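Local coordinates for RNA polymerase sigma factor (Bartonella quintana, PDB 5UXX), which probably directs RNA polymerase to selected promoters as a DNA-binding sigma-70 factor of the ECF subfamily, at residues I142-I145 with K146-S150; L113-D116 with Q117-A120. One frame throughout, in Å; residues are numbered along the deposited sequence.

Contact 1 of 2, residues I142-I145 with K146-S150; sequences IGTI and KSRVS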
ATOM      1  N   ILE A 142       5.435  12.317 -13.812  1.00 33.15           N
ATOM      2  CA  ILE A 142       6.481  12.282 -12.798  1.00 30.31           C
ATOM      3  C   ILE A 142       6.438  13.536 -11.927  1.00 36.36           C
ATOM      4  O   ILE A 142       6.567  13.461 -10.703  1.00 39.53           O
ATOM      5  CB  ILE A 142       7.875  12.136 -13.446  1.00 40.93           C
ATOM      6  CG1 ILE A 142       8.201  10.660 -13.671  1.00 45.57           C
ATOM      7  CG2 ILE A 142       8.952  12.774 -12.588  1.00 51.27           C
ATOM      8  CD1 ILE A 142       9.584  10.427 -14.229  1.00 54.03           C
ATOM      9  N   GLY A 143       6.245  14.687 -12.568  1.00 36.41           N
ATOM     10  CA  GLY A 143       6.155  15.957 -11.869  1.00 34.87           C
ATOM     11  C   GLY A 143       5.042  15.987 -10.839  1.00 35.90           C
ATOM     12  O   GLY A 143       5.186  16.584  -9.772  1.00 35.50           O
ATOM     13  N   THR A 144       3.926  15.342 -11.165  1.00 35.67           N
ATOM     14  CA  THR A 144       2.778  15.282 -10.266  1.00 35.46           C
ATOM     15  C   THR A 144       3.109  14.503  -8.995  1.00 37.94           C
ATOM     16  O   THR A 144       2.802  14.948  -7.888  1.00 40.82           O
ATOM     17  CB  THR A 144       1.562  14.637 -10.953  1.00 33.33           C
ATOM     18  OG1 THR A 144       1.235  15.373 -12.138  1.00 39.10           O
ATOM     19  CG2 THR A 144       0.364  14.630 -10.020  1.00 32.95           C
ATOM     20  N   ILE A 145       3.733  13.341  -9.165  1.00 32.77           N
ATOM     21  CA  ILE A 145       4.165  12.518  -8.039  1.00 31.76           C
ATOM     22  C   ILE A 145       5.099  13.299  -7.120  1.00 33.27           C
ATOM     23  O   ILE A 145       4.943  13.282  -5.898  1.00 30.52           O
ATOM     24  CB  ILE A 145       4.877  11.234  -8.521  1.00 28.45           C
ATOM     25  CG1 ILE A 145       3.859  10.238  -9.075  1.00 32.32           C
ATOM     26  CG2 ILE A 145       5.663  10.591  -7.390  1.00 25.35           C
ATOM     27  CD1 ILE A 145       2.877   9.732  -8.040  1.00 31.54           C
ATOM     28  N   LYS A 146       6.059  13.995  -7.721  1.00 33.43           N
ATOM     29  CA  LYS A 146       7.041  14.768  -6.971  1.00 32.15           C
ATOM     30  C   LYS A 146       6.392  15.859  -6.123  1.00 33.32           C
ATOM     31  O   LYS A 146       6.759  16.051  -4.963  1.00 33.67           O
ATOM     32  CB  LYS A 146       8.066  15.382  -7.926  1.00 30.33           C
ATOM     33  CG  LYS A 146       9.046  14.369  -8.492  1.00 31.45           C
ATOM     34  CD  LYS A 146      10.017  15.007  -9.469  1.00 32.24           C
ATOM     35  CE  LYS A 146      11.039  13.993  -9.956  1.00 31.17           C
ATOM     36  NZ  LYS A 146      11.935  14.563 -11.000  1.00 51.38           N
ATOM     37  N   SER A 147       5.430  16.570  -6.701  1.00 33.01           N
ATOM     38  CA  SER A 147       4.724  17.620  -5.973  1.00 35.26           C
ATOM     39  C   SER A 147       3.857  17.020  -4.871  1.00 33.05           C
ATOM     40  O   SER A 147       3.739  17.586  -3.784  1.00 33.55           O
ATOM     41  CB  SER A 147       3.869  18.459  -6.923  1.00 36.59           C
ATOM     42  OG  SER A 147       2.778  17.709  -7.426  1.00 45.35           O
ATOM     43  N   ARG A 148       3.256  15.869  -5.158  1.00 30.17           N
ATOM     44  CA  ARG A 148       2.446  15.161  -4.172  1.00 30.91           C
ATOM     45  C   ARG A 148       3.305  14.665  -3.013  1.00 29.15           C
ATOM     46  O   ARG A 148       2.882  14.699  -1.860  1.00 29.45           O
ATOM     47  CB  ARG A 148       1.702  13.991  -4.824  1.00 31.41           C
ATOM     48  CG  ARG A 148       0.528  14.423  -5.687  1.00 34.05           C
ATOM     49  CD  ARG A 148      -0.122  13.253  -6.406  1.00 32.52           C
ATOM     50  NE  ARG A 148      -1.256  13.692  -7.214  1.00 36.56           N
ATOM     51  CZ  ARG A 148      -1.964  12.896  -8.009  1.00 35.10           C
ATOM     52  NH1 ARG A 148      -1.658  11.609  -8.107  1.00 32.11           N
ATOM     53  NH2 ARG A 148      -2.979  13.387  -8.706  1.00 36.14           N
ATOM     54  N   VAL A 149       4.512  14.203  -3.326  1.00 26.09           N
ATOM     55  CA  VAL A 149       5.445  13.739  -2.306  1.00 27.31           C
ATOM     56  C   VAL A 149       5.880  14.896  -1.408  1.00 32.49           C
ATOM     57  O   VAL A 149       5.918  14.762  -0.184  1.00 34.05           O
ATOM     58  CB  VAL A 149       6.689  13.074  -2.938  1.00 29.39           C
ATOM     59  CG1 VAL A 149       7.826  12.972  -1.930  1.00 24.02           C
ATOM     60  CG2 VAL A 149       6.332  11.700  -3.489  1.00 26.77           C
ATOM     61  N   SER A 150       6.190  16.034  -2.022  1.00 32.00           N
ATOM     62  CA  SER A 150       6.633  17.212  -1.283  1.00 31.92           C
ATOM     63  C   SER A 150       5.550  17.746  -0.350  1.00 35.34           C
ATOM     64  O   SER A 150       5.826  18.069   0.806  1.00 37.59           O
ATOM     65  CB  SER A 150       7.073  18.313  -2.250  1.00 35.50           C
ATOM     66  OG  SER A 150       8.277  17.963  -2.910  1.00 42.39           O
TER

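Contact 2 of 2, residues L113-D116 with Q117-A120; sequences LSAD and QREA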
ATOM      1  N   LEU A 113      -3.964  13.149   5.304  1.00 29.95           N
ATOM      2  CA  LEU A 113      -3.560  13.518   3.955  1.00 29.46           C
ATOM      3  C   LEU A 113      -4.687  13.269   2.961  1.00 35.00           C
ATOM      4  O   LEU A 113      -5.629  12.531   3.250  1.00 33.52           O
ATOM      5  CB  LEU A 113      -2.316  12.732   3.531  1.00 24.76           C
ATOM      6  CG  LEU A 113      -1.077  12.824   4.420  1.00 31.47           C
ATOM      7  CD1 LEU A 113       0.022  11.907   3.899  1.00 22.01           C
ATOM      8  CD2 LEU A 113      -0.585  14.257   4.507  1.00 25.57           C
ATOM      9  N   SER A 114      -4.589  13.892   1.792  1.00 28.14           N
ATOM     10  CA  SER A 114      -5.482  13.569   0.688  1.00 28.76           C
ATOM     11  C   SER A 114      -5.152  12.170   0.180  1.00 31.82           C
ATOM     12  O   SER A 114      -4.074  11.644   0.461  1.00 33.23           O
ATOM     13  CB  SER A 114      -5.359  14.593  -0.441  1.00 29.88           C
ATOM     14  OG  SER A 114      -4.109  14.480  -1.099  1.00 35.19           O
ATOM     15  N   ALA A 115      -6.081  11.569  -0.555  1.00 33.27           N
ATOM     16  CA  ALA A 115      -5.886  10.223  -1.085  1.00 36.61           C
ATOM     17  C   ALA A 115      -4.648  10.140  -1.976  1.00 29.64           C
ATOM     18  O   ALA A 115      -3.901   9.163  -1.925  1.00 29.56           O
ATOM     19  CB  ALA A 115      -7.120   9.778  -1.854  1.00 28.27           C
ATOM     20  N   ASP A 116      -4.433  11.176  -2.781  1.00 28.57           N
ATOM     21  CA  ASP A 116      -3.303  11.219  -3.702  1.00 30.35           C
ATOM     22  C   ASP A 116      -1.976  11.373  -2.967  1.00 31.33           C
ATOM     23  O   ASP A 116      -0.988  10.727  -3.316  1.00 33.80           O
ATOM     24  CB  ASP A 116      -3.481  12.357  -4.709  1.00 35.27           C
ATOM     25  CG  ASP A 116      -4.538  12.052  -5.751  1.00 43.32           C
ATOM     26  OD1 ASP A 116      -4.807  10.857  -5.994  1.00 42.91           O
ATOM     27  OD2 ASP A 116      -5.105  13.007  -6.323  1.00 52.03           O
ATOM     28  N   GLN A 117      -1.957  12.230  -1.951  1.00 35.04           N
ATOM     29  CA  GLN A 117      -0.749  12.458  -1.163  1.00 32.51           C
ATOM     30  C   GLN A 117      -0.362  11.217  -0.371  1.00 27.76           C
ATOM     31  O   GLN A 117       0.812  10.852  -0.305  1.00 29.11           O
ATOM     32  CB  GLN A 117      -0.942  13.629  -0.201  1.00 37.57           C
ATOM     33  CG  GLN A 117      -0.870  15.003  -0.836  1.00 37.49           C
ATOM     34  CD  GLN A 117      -1.364  16.087   0.102  1.00 43.55           C
ATOM     35  OE1 GLN A 117      -1.302  17.275  -0.214  1.00 48.01           O
ATOM     36  NE2 GLN A 117      -1.860  15.680   1.266  1.00 43.23           N
ATOM     37  N   ARG A 118      -1.360  10.577   0.231  1.00 24.29           N
ATOM     38  CA  ARG A 118      -1.135   9.391   1.047  1.00 27.67           C
ATOM     39  C   ARG A 118      -0.507   8.262   0.237  1.00 28.70           C
ATOM     40  O   ARG A 118       0.470   7.653   0.666  1.00 28.46           O
ATOM     41  CB  ARG A 118      -2.449   8.924   1.678  1.00 24.86           C
ATOM     42  CG  ARG A 118      -2.342   7.621   2.459  1.00 20.74           C
ATOM     43  CD  ARG A 118      -3.523   7.434   3.404  1.00 24.16           C
ATOM     44  NE  ARG A 118      -4.808   7.476   2.710  1.00 25.95           N
ATOM     45  CZ  ARG A 118      -5.642   8.511   2.740  1.00 29.03           C
ATOM     46  NH1 ARG A 118      -5.330   9.598   3.434  1.00 31.03           N
ATOM     47  NH2 ARG A 118      -6.788   8.461   2.075  1.00 28.28           N
ATOM     48  N   GLU A 119      -1.064   7.994  -0.938  1.00 28.48           N
ATOM     49  CA  GLU A 119      -0.549   6.932  -1.793  1.00 29.23           C
ATOM     50  C   GLU A 119       0.854   7.244  -2.312  1.00 29.14           C
ATOM     51  O   GLU A 119       1.726   6.374  -2.326  1.00 28.31           O
ATOM     52  CB  GLU A 119      -1.491   6.684  -2.969  1.00 26.12           C
ATOM     53  CG  GLU A 119      -0.980   5.632  -3.932  1.00 28.93           C
ATOM     54  CD  GLU A 119      -1.976   5.304  -5.018  1.00 33.31           C
ATOM     55  OE1 GLU A 119      -2.873   6.135  -5.278  1.00 37.33           O
ATOM     56  OE2 GLU A 119      -1.862   4.214  -5.614  1.00 29.21           O
ATOM     57  N   ALA A 120       1.061   8.485  -2.739  1.00 27.49           N
ATOM     58  CA  ALA A 120       2.345   8.904  -3.294  1.00 18.80           C
ATOM     59  C   ALA A 120       3.481   8.755  -2.286  1.00 19.18           C
ATOM     60  O   ALA A 120       4.547   8.236  -2.616  1.00 18.84           O
ATOM     61  CB  ALA A 120       2.262  10.340  -3.785  1.00 20.00           C
TER
HETATM   62  O   HOH W   1      -3.030   8.711  -6.574  1.00 38.72           O

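Contact 1 of 2, residues I142-I145 with K146-S150
Two donors share the carbonyl oxygen of Thr144. Arg148 N makes the ordinary i to i+4 helix bond to Thr144 O at 2.9 Å, and Ser147 OG reaches the same oxygen at 2.8 Å. Ser147 can do this because its hydroxyl sits between backbone N and carbonyl carbon (chi1 69°), folded back over the preceding turn; it comes in from the side, with a C=O...OG angle of 120° and OG tilted from the carbonyl plane, whereas Arg148 N lies closer to the line of the C=O bond. The rest of the polar framework is helical backbone: Lys146 N to Ile142 O, Ser147 N to Gly143 O, and Val149 N to Ile145 O at 2.8 Å.

The remaining contacts are made by side chains one turn apart. Arg148 runs extended from CG to NE alongside Thr144, which sets its methyl CG2 over one face of the guanidinium, 3.4 Å from Arg148 NE and displaced toward the rim of the flat group. Thr144 can offer that methyl because CG2 lies anti to its own N. Ile142 and Lys146 also run side by side, and Ile142 CG2 rests 3.6 Å from Lys146 CE, so the aliphatic shaft of the lysine is braced close to its amino end. On the buried side, Ile145 CG2 meets Val149 CG2 at 4.1 Å.

These are the opening turns of helix 142-159, probably the recognition helix of the region 4 helix-turn-helix. Ile145 packs on Tyr131, Ala135 and Cys138 of helix 131-138, and Val149 on Ile121 and Ile124 of helix 115-125. Lys146 makes a cation-pi contact with Tyr131, while a chain of another protein packs against Lys146, Val149 and Ser150.

Contact 2 of 2, residues L113-D116 with Q117-A120
Arg118 NH1 is held by two backbone carbonyls, donating to Leu113 O at 3.0 Å and to Leu110 O in the preceding helix, 103-112. Toward Leu113 the nitrogen stands well above the carbonyl plane, 54° out of it. A bend at chi3 (57°) brings the guanidinium back over the start of the helix, where Leu113 O lies at its edge. One face is turned to the first turn, with Ala115 CA 3.7 Å from Arg118 NH2.

Ser114 is the N-cap of helix 115-125. Its OG accepts from Gln117 N at 3.2 Å in a fairly straight bond (N-H...O 159°), taking up an amide that the first turn cannot serve by i to i+4 pairing. The hydroxyl lies between the two backbone branches and also touches Gln117 CG at 3.3 Å. From Ser114 O onward the helix pattern begins, Arg118 N donating to that oxygen at 2.9 Å, followed by Glu119 N to Ala115 O and Ala120 N to Asp116 O. Leu113, just ahead of the cap, crosses the Gln117 side chain at about a right angle and packs on Leu156 of helix 142-159.

One water donates to both carboxylates, reaching Asp116 OD1 at 2.8 Å and Glu119 OE1 at 2.9 Å. Glu119 OE1 is further bound by the salt bridge from Arg66 NH1 and a hydrogen bond with Tyr70 OH.

The two acids are thus joined through water rather than touching, and Arg66 would offset part of their mutual repulsion. Asp116, near the positive end of the helix dipole, is probably stabilised as an anion, while Arg118 fastens the new helix to the end of the previous one.

Both contacts lie in region 4, at the N-terminal ends of two helices that pack together: contact 2 opens helix 115-125 and contact 1 opens helix 142-159. Their centres are 11 Å apart. Contact 2 lies nearer the middle of the chain, and half of its residues are buried; contact 1 is more peripheral, with Ile145 and Val149 buried. The chemistry follows the place. Contact 2 relies on a serine cap, an arginine on carbonyls and bridged acids; contact 1 relies on methyl packing beside long basic chains. Arg148 joins them directly, through a weak ion pair to Asp116 and CB packing on Ala120.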